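Long-range contacts in restriction endonuclease Hpy99I (Helicobacter pylori, PDB 3GOX), which recognises and cleaves double-stranded DNA at a specific sequence, as a zinc-containing type II restriction endonuclease of the beta-beta-alpha-metal class: residues 17-22 with 30-35; 25-30 with 50-55; 46-51 with 80-85; 154-159 with 170-175. All coordinates share one frame; numbering follows the deposited sequence. Where two conformers were deposited one is given.

Interaction 1 of 4, residues 17-22 with 30-35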
# COMPACT_ATOMS: atom_id res chain seq x y z
N PHE A 17 -28.74 -9.02 5.09
CA PHE A 17 -28.07 -8.19 6.10
C PHE A 17 -29.04 -7.39 6.95
O PHE A 17 -30.06 -6.90 6.47
CB PHE A 17 -27.06 -7.27 5.41
CG PHE A 17 -25.85 -8.00 4.90
CD1 PHE A 17 -24.79 -8.29 5.73
CD2 PHE A 17 -25.81 -8.44 3.59
CE1 PHE A 17 -23.70 -8.99 5.24
CE2 PHE A 17 -24.73 -9.15 3.11
CZ PHE A 17 -23.67 -9.42 3.95
N VAL A 18 -28.71 -7.28 8.23
CA VAL A 18 -29.53 -6.60 9.21
C VAL A 18 -28.66 -5.79 10.14
O VAL A 18 -27.44 -6.04 10.25
CB VAL A 18 -30.34 -7.60 10.06
CG1 VAL A 18 -31.37 -8.32 9.20
CG2 VAL A 18 -29.42 -8.61 10.76
N ILE A 19 -29.29 -4.85 10.84
CA ILE A 19 -28.67 -4.25 12.01
C ILE A 19 -29.48 -4.60 13.24
O ILE A 19 -30.70 -4.80 13.19
CB ILE A 19 -28.53 -2.71 11.90
CG1 ILE A 19 -29.87 -2.06 11.57
CG2 ILE A 19 -27.43 -2.37 10.88
CD1 ILE A 19 -29.82 -0.54 11.56
N ALA A 20 -28.79 -4.67 14.37
CA ALA A 20 -29.45 -4.72 15.67
C ALA A 20 -30.11 -3.38 15.96
O ALA A 20 -29.45 -2.35 15.94
CB ALA A 20 -28.43 -5.05 16.77
N LYS A 21 -31.41 -3.40 16.23
CA LYS A 21 -32.11 -2.18 16.61
C LYS A 21 -31.73 -1.70 18.00
O LYS A 21 -31.69 -0.50 18.24
CB LYS A 21 -33.62 -2.39 16.56
CG LYS A 21 -34.19 -2.59 15.17
CD LYS A 21 -35.71 -2.85 15.21
CE LYS A 21 -36.48 -1.57 15.34
NZ LYS A 21 -37.88 -1.74 14.84
N ASN A 22 -31.49 -2.64 18.90
CA ASN A 22 -31.22 -2.36 20.31
C ASN A 22 -30.04 -3.21 20.77
O ASN A 22 -29.46 -3.96 19.98
CB ASN A 22 -32.45 -2.71 21.16
CG ASN A 22 -33.75 -2.25 20.52
OD1 ASN A 22 -33.96 -1.05 20.32
ND2 ASN A 22 -34.63 -3.20 20.19
N ASN A 30 -26.98 -0.98 15.96
CA ASN A 30 -26.42 -0.66 14.64
C ASN A 30 -25.29 -1.57 14.21
O ASN A 30 -24.73 -1.40 13.12
CB ASN A 30 -26.01 0.81 14.52
CG ASN A 30 -27.18 1.74 14.71
OD1 ASN A 30 -28.29 1.40 14.35
ND2 ASN A 30 -26.93 2.89 15.31
N SER A 31 -25.02 -2.60 15.01
CA SER A 31 -24.11 -3.68 14.60
C SER A 31 -24.70 -4.41 13.42
O SER A 31 -25.86 -4.82 13.48
CB SER A 31 -23.89 -4.65 15.75
OG SER A 31 -23.22 -4.04 16.84
N VAL A 32 -23.92 -4.59 12.36
CA VAL A 32 -24.34 -5.31 11.16
C VAL A 32 -24.13 -6.80 11.34
O VAL A 32 -23.08 -7.26 11.79
CB VAL A 32 -23.58 -4.83 9.90
CG1 VAL A 32 -24.02 -5.61 8.63
CG2 VAL A 32 -23.83 -3.33 9.72
N GLY A 33 -25.15 -7.56 10.96
CA GLY A 33 -25.08 -9.01 10.94
C GLY A 33 -25.63 -9.57 9.65
O GLY A 33 -26.34 -8.89 8.91
N VAL A 34 -25.27 -10.82 9.39
CA VAL A 34 -25.80 -11.58 8.26
C VAL A 34 -26.65 -12.75 8.81
O VAL A 34 -26.29 -13.41 9.81
CB VAL A 34 -24.67 -12.07 7.33
CG1 VAL A 34 -23.68 -12.95 8.04
CG2 VAL A 34 -25.26 -12.75 6.11
N ILE A 35 -27.79 -13.01 8.17
CA ILE A 35 -28.68 -14.08 8.61
C ILE A 35 -28.10 -15.43 8.18
O ILE A 35 -27.83 -15.63 7.00
CB ILE A 35 -30.09 -13.91 8.00
CG1 ILE A 35 -30.66 -12.53 8.37
CG2 ILE A 35 -31.02 -15.06 8.42
CD1 ILE A 35 -30.74 -12.30 9.82
O HOH W 1 -30.39 1.05 15.86
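The ring of Phe17 lies against the two valines that flank Gly33 on the neighbouring strand. Its CE1 packs on Val34 CB at 3.8 Å, with Val34 CG2 over one ring face, displaced toward the rim, while CD1 meets Val32 CG1 at an oblique angle. On the same side of the sheet Ile19 continues the apolar row, its CG2 touching Val32 CG2 at 3.9 Å. With CG1 between the backbone N and the carbonyl carbon (chi1 53°), Ile19 sends CD1 alongside Asn30, in contact with OD1. The reverse side carries Val18, whose CG2 meets Ile35 CD1 past Gly33, which contributes no side chain there.

The backbones form an antiparallel hairpin. Val18 and Gly33 are a hydrogen-bonded pair, Val18 N giving to Gly33 O at 2.9 Å and Gly33 N to Val18 O at 2.8 Å. Toward the loop, Ala20 N bonds to Ser31 O, and Asn30 N to Ala20 O at 2.8 Å in a nearly straight bond (N-H...O 177°). A water donates to both Lys21 O and Asn30 OD1 and bridges the hairpin at that end. Strand 61-63 flanks strand 17-20 and strand 42-47 flanks strand 32-39, within the SH3-like domain; Gly135 and Val137 of the second subunit pack on Phe17 and Val34 respectively. The contact thus owes its directionality to main-chain bonds, while its side chains supply mostly apolar contact, with Asn30 and a water at the loop end.

Interaction 2 of 4, residues 25-30 with 50-55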
# COMPACT_ATOMS: atom_id res chain seq x y z
N GLY A 25 -27.21 -8.34 24.32
CA GLY A 25 -26.07 -8.82 25.10
C GLY A 25 -24.85 -7.95 24.84
O GLY A 25 -24.87 -6.76 25.15
N ASN A 26 -23.82 -8.55 24.24
CA ASN A 26 -22.57 -7.85 23.90
C ASN A 26 -22.69 -6.97 22.68
O ASN A 26 -21.78 -6.17 22.41
CB ASN A 26 -21.43 -8.84 23.62
CG ASN A 26 -21.06 -9.67 24.81
OD1 ASN A 26 -21.03 -9.19 25.94
ND2 ASN A 26 -20.74 -10.94 24.55
N ILE A 27 -23.78 -7.13 21.93
CA ILE A 27 -23.93 -6.49 20.62
C ILE A 27 -24.62 -5.14 20.74
O ILE A 27 -25.77 -5.08 21.15
CB ILE A 27 -24.76 -7.38 19.69
CG1 ILE A 27 -24.13 -8.77 19.58
CG2 ILE A 27 -24.91 -6.73 18.32
CD1 ILE A 27 -22.70 -8.81 19.08
N VAL A 28 -23.91 -4.08 20.37
CA VAL A 28 -24.47 -2.73 20.46
C VAL A 28 -25.42 -2.44 19.30
O VAL A 28 -25.33 -3.06 18.23
CB VAL A 28 -23.39 -1.62 20.51
CG1 VAL A 28 -22.54 -1.75 21.77
CG2 VAL A 28 -22.54 -1.58 19.22
N PRO A 29 -26.34 -1.47 19.48
CA PRO A 29 -27.18 -1.08 18.37
C PRO A 29 -26.40 -0.69 17.13
O PRO A 29 -25.30 -0.17 17.24
CB PRO A 29 -27.99 0.10 18.93
CG PRO A 29 -27.99 -0.13 20.38
CD PRO A 29 -26.66 -0.71 20.71
N ASN A 30 -26.98 -0.98 15.96
CA ASN A 30 -26.42 -0.66 14.64
C ASN A 30 -25.29 -1.57 14.21
O ASN A 30 -24.73 -1.40 13.12
CB ASN A 30 -26.01 0.81 14.52
CG ASN A 30 -27.18 1.74 14.71
OD1 ASN A 30 -28.29 1.40 14.35
ND2 ASN A 30 -26.93 2.89 15.31
N LEU A 50 -17.83 -8.73 15.98
CA LEU A 50 -17.41 -9.56 17.10
C LEU A 50 -17.38 -11.05 16.75
O LEU A 50 -16.95 -11.87 17.56
CB LEU A 50 -18.30 -9.29 18.31
CG LEU A 50 -18.14 -7.87 18.89
CD1 LEU A 50 -18.92 -7.75 20.19
CD2 LEU A 50 -16.68 -7.45 19.07
N ASN A 51 -17.83 -11.39 15.54
CA ASN A 51 -17.87 -12.77 15.06
C ASN A 51 -18.71 -13.63 15.99
O ASN A 51 -18.30 -14.74 16.34
CB ASN A 51 -16.46 -13.39 14.90
CG ASN A 51 -16.45 -14.58 13.96
OD1 ASN A 51 -17.18 -14.62 12.96
ND2 ASN A 51 -15.60 -15.56 14.26
N GLU A 52 -19.85 -13.09 16.41
CA GLU A 52 -20.71 -13.72 17.40
C GLU A 52 -22.02 -14.12 16.73
O GLU A 52 -22.67 -13.29 16.11
CB GLU A 52 -20.99 -12.73 18.54
CG GLU A 52 -21.66 -13.35 19.71
CD GLU A 52 -21.69 -12.44 20.94
OE1 GLU A 52 -20.73 -11.67 21.18
OE2 GLU A 52 -22.68 -12.53 21.68
N LEU A 53 -22.39 -15.40 16.85
CA LEU A 53 -23.61 -15.93 16.25
C LEU A 53 -24.65 -15.97 17.36
O LEU A 53 -24.44 -16.63 18.38
CB LEU A 53 -23.36 -17.35 15.67
CG LEU A 53 -23.70 -17.59 14.19
CD1 LEU A 53 -23.42 -19.04 13.77
CD2 LEU A 53 -25.12 -17.24 13.88
N LYS A 54 -25.76 -15.26 17.17
CA LYS A 54 -26.78 -15.12 18.20
C LYS A 54 -28.16 -15.40 17.65
O LYS A 54 -28.45 -15.07 16.50
CB LYS A 54 -26.77 -13.70 18.75
CG LYS A 54 -25.59 -13.40 19.67
CD LYS A 54 -25.59 -11.96 20.13
CE LYS A 54 -26.66 -11.70 21.18
NZ LYS A 54 -26.33 -12.25 22.53
N ARG A 55 -29.01 -15.99 18.48
CA ARG A 55 -30.44 -16.12 18.18
C ARG A 55 -31.17 -14.82 18.51
O ARG A 55 -31.12 -14.36 19.66
CB ARG A 55 -31.09 -17.28 18.96
CG ARG A 55 -32.52 -17.50 18.54
CD ARG A 55 -33.10 -18.79 19.05
NE ARG A 55 -32.52 -19.99 18.44
CZ ARG A 55 -32.66 -20.36 17.15
NH1 ARG A 55 -33.33 -19.61 16.28
NH2 ARG A 55 -32.09 -21.48 16.74
O HOH W 2 -23.90 -11.36 23.55
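Ile27, Lys54 and Asn26 bring together a loop and an edge strand that share no backbone hydrogen bond here. Ile27 lays its CG1 against the aliphatic part of Lys54, 3.6 Å from CD, the two chains running antiparallel alongside one another. Its CD1 runs on to Leu50 CD1 at 4.1 Å and also nears the carboxylate of Glu52. Lys54 bends at chi3 and chi4 (74° and 75°), which brings NZ to a water and toward Glu52 once the methylenes have covered the isoleucine.

The Asn26 amide stands roughly perpendicular to the Glu52 carboxylate (planes 80° apart), and ND2 makes a weak hydrogen bond of 3.4 Å to OE1. The water does more of the polar work: it accepts from Asn26 N and, at 2.8 Å, from Lys54 NZ, and donates to Glu52 OE2 at 2.5 Å. The direct Lys54 NZ to Glu52 OE2 salt bridge is long, 3.8 Å, so the water links the charges as well as the segments. Beneath these polar groups Ile27 rests on Phe47 of strand 42-47. Asn51 and Glu52 both face Phe47 in a G1 beta bulge, where the chain enters strand 52-57 of the small SH3-like sheet.

Interaction 3 of 4, residues 46-51 with 80-85. With ZN (zinc ion), chain E.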
# COMPACT_ATOMS: atom_id res chain seq x y z
N LEU A 46 -25.08 -13.83 12.39
CA LEU A 46 -23.63 -13.63 12.64
C LEU A 46 -23.37 -12.15 12.64
O LEU A 46 -23.42 -11.49 11.58
CB LEU A 46 -22.76 -14.31 11.57
CG LEU A 46 -21.26 -14.06 11.72
CD1 LEU A 46 -20.76 -14.60 13.05
CD2 LEU A 46 -20.51 -14.72 10.58
N PHE A 47 -23.08 -11.63 13.83
CA PHE A 47 -22.65 -10.24 13.95
C PHE A 47 -21.17 -10.17 13.64
O PHE A 47 -20.34 -10.78 14.31
CB PHE A 47 -23.03 -9.69 15.32
CG PHE A 47 -24.49 -9.43 15.45
CD1 PHE A 47 -25.04 -8.33 14.82
CD2 PHE A 47 -25.33 -10.29 16.15
CE1 PHE A 47 -26.39 -8.07 14.90
CE2 PHE A 47 -26.68 -10.04 16.24
CZ PHE A 47 -27.22 -8.93 15.60
N ILE A 48 -20.85 -9.44 12.58
CA ILE A 48 -19.57 -9.60 11.89
C ILE A 48 -18.40 -9.00 12.67
O ILE A 48 -17.32 -9.61 12.72
CB ILE A 48 -19.63 -9.01 10.46
CG1 ILE A 48 -20.69 -9.75 9.65
CG2 ILE A 48 -18.25 -9.05 9.78
CD1 ILE A 48 -21.17 -8.99 8.43
N GLY A 49 -18.60 -7.87 13.34
CA GLY A 49 -17.51 -7.24 14.10
C GLY A 49 -16.94 -8.12 15.20
O GLY A 49 -15.72 -8.26 15.35
N LEU A 50 -17.83 -8.73 15.98
CA LEU A 50 -17.41 -9.56 17.10
C LEU A 50 -17.38 -11.05 16.75
O LEU A 50 -16.95 -11.87 17.56
CB LEU A 50 -18.30 -9.29 18.31
CG LEU A 50 -18.14 -7.87 18.89
CD1 LEU A 50 -18.92 -7.75 20.19
CD2 LEU A 50 -16.68 -7.45 19.07
N ASN A 51 -17.83 -11.39 15.54
CA ASN A 51 -17.87 -12.77 15.06
C ASN A 51 -18.71 -13.63 15.99
O ASN A 51 -18.30 -14.74 16.34
CB ASN A 51 -16.46 -13.39 14.90
CG ASN A 51 -16.45 -14.58 13.96
OD1 ASN A 51 -17.18 -14.62 12.96
ND2 ASN A 51 -15.60 -15.56 14.26
N ILE A 80 -13.90 -2.83 10.52
CA ILE A 80 -13.41 -3.53 11.70
C ILE A 80 -14.62 -3.88 12.55
O ILE A 80 -15.07 -5.03 12.53
CB ILE A 80 -12.33 -2.71 12.47
CG1 ILE A 80 -11.18 -2.33 11.52
CG2 ILE A 80 -11.83 -3.48 13.67
CD1 ILE A 80 -10.47 -3.47 10.88
N CYS A 81 -15.24 -2.91 13.18
CA CYS A 81 -16.36 -3.19 14.06
C CYS A 81 -17.64 -3.57 13.32
O CYS A 81 -18.56 -4.15 13.91
CB CYS A 81 -16.63 -2.00 15.01
SG CYS A 81 -17.20 -0.43 14.25
N HIS A 82 -17.73 -3.24 12.03
CA HIS A 82 -18.94 -3.55 11.25
C HIS A 82 -20.19 -3.05 11.97
O HIS A 82 -21.22 -3.73 12.06
CB HIS A 82 -19.01 -5.05 10.85
CG HIS A 82 -18.14 -5.40 9.69
ND1 HIS A 82 -16.79 -5.66 9.82
CD2 HIS A 82 -18.41 -5.47 8.37
CE1 HIS A 82 -16.28 -5.90 8.62
NE2 HIS A 82 -17.24 -5.78 7.72
N ILE A 83 -20.12 -1.81 12.42
CA ILE A 83 -21.27 -1.05 12.89
C ILE A 83 -21.55 -0.02 11.81
O ILE A 83 -20.61 0.54 11.20
CB ILE A 83 -20.98 -0.38 14.26
CG1 ILE A 83 -20.75 -1.48 15.30
CG2 ILE A 83 -22.09 0.58 14.67
CD1 ILE A 83 -20.20 -0.96 16.63
N LEU A 84 -22.84 0.19 11.55
CA LEU A 84 -23.29 1.18 10.58
C LEU A 84 -23.30 2.54 11.27
O LEU A 84 -23.96 2.70 12.30
CB LEU A 84 -24.70 0.80 10.08
CG LEU A 84 -25.36 1.71 9.05
CD1 LEU A 84 -24.65 1.59 7.71
CD2 LEU A 84 -26.87 1.35 8.98
N LYS A 85 -22.52 3.48 10.74
CA LYS A 85 -22.31 4.80 11.32
C LYS A 85 -22.53 5.88 10.26
O LYS A 85 -22.43 5.62 9.07
CB LYS A 85 -20.89 4.90 11.88
CG LYS A 85 -20.65 4.00 13.07
CD LYS A 85 -19.29 4.27 13.74
CE LYS A 85 -19.08 3.37 14.95
NZ LYS A 85 -17.95 3.84 15.81
ZN ZN E . -15.28 0.77 13.65
O HOH W 3 -21.06 -6.24 13.46
O HOH W 4 -14.05 -5.80 15.59
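This is a close backbone approach with one aliphatic-aromatic contact, made where the turn after strand 42-47 of the SH3-like domain meets the turn carrying a zinc ligand. Ile48 places CG2 over one face of the His82 ring, 3.6 Å from the centroid and 10° off the ring normal, a CH-pi contact centred on the imidazole. The chi1 of -61° sets CG1 of Ile48 beside the backbone N and leaves CG2, anti to that N, as the branch over the ring. His82 ND1 gives a hydrogen bond of 3.3 Å to Ile80 O, which lies near the ring plane, although the donor stands well above the plane of that carbonyl. NE2 bonds to Thr152 OG1 of the second subunit, so both ring nitrogens are engaged, which should restrain the rotation of the imidazole.

Next to it Gly49, having no side chain, comes up to the peptide of Cys81 by its CA, 3.3 Å from Cys81 O in a CA-H...O contact. Cys81 itself points the other way, its SG binding zinc at 2.4 Å in a four-cysteine site completed by Cys78, Cys107 and Cys110. The contact therefore joins the SH3-like sheet to the zinc-bound part of the neighbouring His-Me finger beta4-alpha2 region. Two waters bridge the backbones: one accepts from Gly49 N at 3.0 Å and also bonds to His82 O, the other donates to Gly49 O and, weakly, to Ile80 O. Arg146 of the second subunit adds hydrogen bonds to Ile48 O and Gly49 O.

Interaction 4 of 4, residues 154-159 with 170-175. With NA (sodium ion), chain G; ZN (zinc ion), chain F; nucleotides of chain D.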
# COMPACT_ATOMS: atom_id res chain seq x y z
N ASN A 154 9.73 9.23 -1.64
CA ASN A 154 9.49 10.02 -0.45
C ASN A 154 9.76 9.17 0.79
O ASN A 154 9.37 8.01 0.84
CB ASN A 154 8.06 10.58 -0.40
CG ASN A 154 7.78 11.60 -1.50
OD1 ASN A 154 8.70 12.27 -2.01
ND2 ASN A 154 6.49 11.75 -1.84
N LEU A 155 10.42 9.75 1.78
CA LEU A 155 10.76 9.05 3.01
C LEU A 155 9.89 9.49 4.18
O LEU A 155 9.33 10.60 4.18
CB LEU A 155 12.23 9.26 3.36
CG LEU A 155 13.25 8.91 2.28
CD1 LEU A 155 14.63 8.95 2.91
CD2 LEU A 155 12.99 7.57 1.59
N VAL A 156 9.82 8.63 5.19
CA VAL A 156 9.05 8.92 6.40
C VAL A 156 9.80 8.47 7.63
O VAL A 156 10.64 7.56 7.55
CB VAL A 156 7.68 8.21 6.38
CG1 VAL A 156 6.83 8.74 5.24
CG2 VAL A 156 7.84 6.69 6.31
N HIS A 157 9.47 9.14 8.74
CA HIS A 157 9.78 8.71 10.11
C HIS A 157 8.90 7.51 10.42
O HIS A 157 7.70 7.67 10.64
CB HIS A 157 9.34 9.76 11.15
CG HIS A 157 10.00 11.09 11.06
ND1 HIS A 157 9.46 12.15 10.35
CD2 HIS A 157 11.09 11.59 11.69
CE1 HIS A 157 10.22 13.21 10.51
NE2 HIS A 157 11.21 12.90 11.32
N ASP A 158 9.45 6.30 10.41
CA ASP A 158 8.66 5.17 10.92
C ASP A 158 8.84 5.06 12.45
O ASP A 158 9.89 5.38 12.99
CB ASP A 158 9.10 3.90 10.19
CG ASP A 158 8.44 2.66 10.71
OD1 ASP A 158 7.20 2.66 10.96
OD2 ASP A 158 9.16 1.65 10.82
N HIS A 159 7.78 4.64 13.14
CA HIS A 159 7.82 4.47 14.60
C HIS A 159 6.99 3.26 15.04
O HIS A 159 6.10 2.79 14.30
CB HIS A 159 7.36 5.76 15.31
CG HIS A 159 5.88 5.89 15.45
ND1 HIS A 159 5.07 6.27 14.40
CD2 HIS A 159 5.07 5.69 16.51
CE1 HIS A 159 3.81 6.29 14.81
NE2 HIS A 159 3.78 5.94 16.09
N ILE A 170 12.57 5.18 6.41
CA ILE A 170 12.27 4.19 5.37
C ILE A 170 11.43 4.87 4.29
O ILE A 170 10.88 5.96 4.49
CB ILE A 170 11.53 2.92 5.94
CG1 ILE A 170 10.17 3.29 6.55
CG2 ILE A 170 12.40 2.17 6.96
CD1 ILE A 170 9.37 2.06 7.02
N CYS A 171 11.28 4.22 3.13
CA CYS A 171 10.45 4.80 2.08
C CYS A 171 8.96 4.66 2.42
O CYS A 171 8.56 3.77 3.16
CB CYS A 171 10.80 4.23 0.70
SG CYS A 171 10.16 2.56 0.36
N ASP A 172 8.17 5.58 1.89
CA ASP A 172 6.71 5.62 2.12
C ASP A 172 6.06 4.33 1.62
O ASP A 172 5.11 3.85 2.23
CB ASP A 172 6.13 6.87 1.41
CG ASP A 172 4.61 7.01 1.56
OD1 ASP A 172 4.14 7.51 2.59
OD2 ASP A 172 3.88 6.70 0.58
N SER A 173 6.56 3.78 0.53
CA SER A 173 6.04 2.51 0.01
C SER A 173 6.15 1.41 1.06
O SER A 173 5.17 0.70 1.37
CB SER A 173 6.79 2.15 -1.26
OG SER A 173 6.42 0.90 -1.79
N CYS A 174 7.34 1.23 1.64
CA CYS A 174 7.54 0.23 2.69
C CYS A 174 6.71 0.53 3.93
O CYS A 174 6.14 -0.38 4.52
CB CYS A 174 9.02 0.14 3.08
SG CYS A 174 9.98 -0.79 1.84
N ASN A 175 6.65 1.79 4.33
CA ASN A 175 5.92 2.17 5.54
C ASN A 175 4.43 1.82 5.42
O ASN A 175 3.83 1.27 6.35
CB ASN A 175 6.09 3.66 5.83
CG ASN A 175 5.51 4.06 7.16
OD1 ASN A 175 5.89 3.51 8.19
ND2 ASN A 175 4.60 5.02 7.16
NA NA G . 5.08 3.22 10.32
ZN ZN F . 11.51 0.78 1.04
P DA D 8 3.85 5.98 10.72
OP1 DA D 8 4.77 5.10 11.49
OP2 DA D 8 2.76 6.71 11.43
O5' DA D 8 4.76 7.05 9.96
C5' DA D 8 4.38 8.42 9.85
C4' DA D 8 4.12 8.78 8.41
O4' DA D 8 2.78 8.42 8.03
C3' DA D 8 4.21 10.27 8.11
O3' DA D 8 5.58 10.60 7.87
C2' DA D 8 3.38 10.40 6.84
C1' DA D 8 2.40 9.22 6.92
N9 DA D 8 0.99 9.58 7.09
C8 DA D 8 0.16 9.24 8.13
N7 DA D 8 -1.07 9.67 7.99
C5 DA D 8 -1.04 10.36 6.78
C6 DA D 8 -2.03 11.05 6.07
N6 DA D 8 -3.30 11.16 6.48
N1 DA D 8 -1.68 11.64 4.90
C2 DA D 8 -0.41 11.52 4.49
N3 DA D 8 0.61 10.89 5.07
C4 DA D 8 0.23 10.33 6.23
P DG D 7 -1.92 2.20 8.94
OP1 DG D 7 -1.75 1.27 10.09
OP2 DG D 7 -3.11 3.08 8.88
O5' DG D 7 -0.63 3.12 8.87
C5' DG D 7 0.65 2.54 8.71
C4' DG D 7 1.69 3.60 8.46
O4' DG D 7 1.30 4.39 7.31
C3' DG D 7 1.89 4.62 9.59
O3' DG D 7 3.23 5.12 9.51
C2' DG D 7 0.90 5.71 9.22
C1' DG D 7 0.99 5.72 7.69
N9 DG D 7 -0.24 6.12 7.02
C8 DG D 7 -1.53 5.96 7.49
N7 DG D 7 -2.43 6.47 6.70
C5 DG D 7 -1.71 7.00 5.64
C6 DG D 7 -2.15 7.72 4.49
O6 DG D 7 -3.30 8.07 4.19
N1 DG D 7 -1.08 8.06 3.66
C2 DG D 7 0.23 7.77 3.91
N2 DG D 7 1.11 8.18 2.97
N3 DG D 7 0.66 7.13 4.99
C4 DG D 7 -0.36 6.78 5.81
O HOH W 5 4.10 2.51 12.46
O HOH W 6 3.88 1.38 9.50
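Asp158 and Asn175 converge on one sodium ion, carboxylate and amide planes 64° apart. Each gives its OD1 at 2.3 Å, and the metal is what lets these two oxygens sit 3.2 Å apart. Both side chains have CG anti to the backbone N (chi1 175° and -172°), reaching across from strand and helix. The amide of Asn175 works at both ends: while OD1 holds the metal, ND2 donates to O3' of DG7 of chain D at 2.7 Å. The same O3' also binds the sodium. OP1 of DA8 of chain D lies 2.2 Å from the sodium ion, and two waters bring the ligands to six.

Such a hairpin followed by a helix, with a metal held between them at a DNA phosphate, is the beta-beta-alpha-metal motif that names this class. His159 lies on the phosphate side of it, its ND1 weakly bonded to OP1 of DA8 of chain D.

Behind the metal, Val156 lays CG2 against Asn175 CB at 3.5 Å, and Ile170 packs its CD1 on Asp158 CB. Asp158 OD2 is hydrogen-bonded to Tyr194 OH of the second subunit and in a salt bridge with Arg167. Val156 and Ile170 form an antiparallel hydrogen-bonded pair, and Asp172 N bonds to Asn154 O where the strand passes into the helix. Cys171 is the N-cap, its SG accepting from Cys174 N; both sulfurs bind a zinc ion with Cys140 and Cys143. Asp172 OD1 accepts from N2 of the DG7 base of chain D at 3.1 Å.

How the interactions relate
The first three contacts cluster, with centres about 8 Å apart, in and beside the small SH3-like sheet; interaction 4 lies about 31 to 39 Å from them, centre to centre. Interactions 1 and 4 are both buried and join strands of an antiparallel hairpin, in 4 with the start of the following helix, yet one is lined mostly by apolar groups while the other turns acid and amide onto a metal and DNA. Interaction 2 is a surface contact relying on one isoleucine, the aliphatic part of a lysine and a bridging water. Interaction 3 is partly buried and has no direct hydrogen bond across its segments. It holds one zinc-binding cysteine and interaction 4 two, of separate sites.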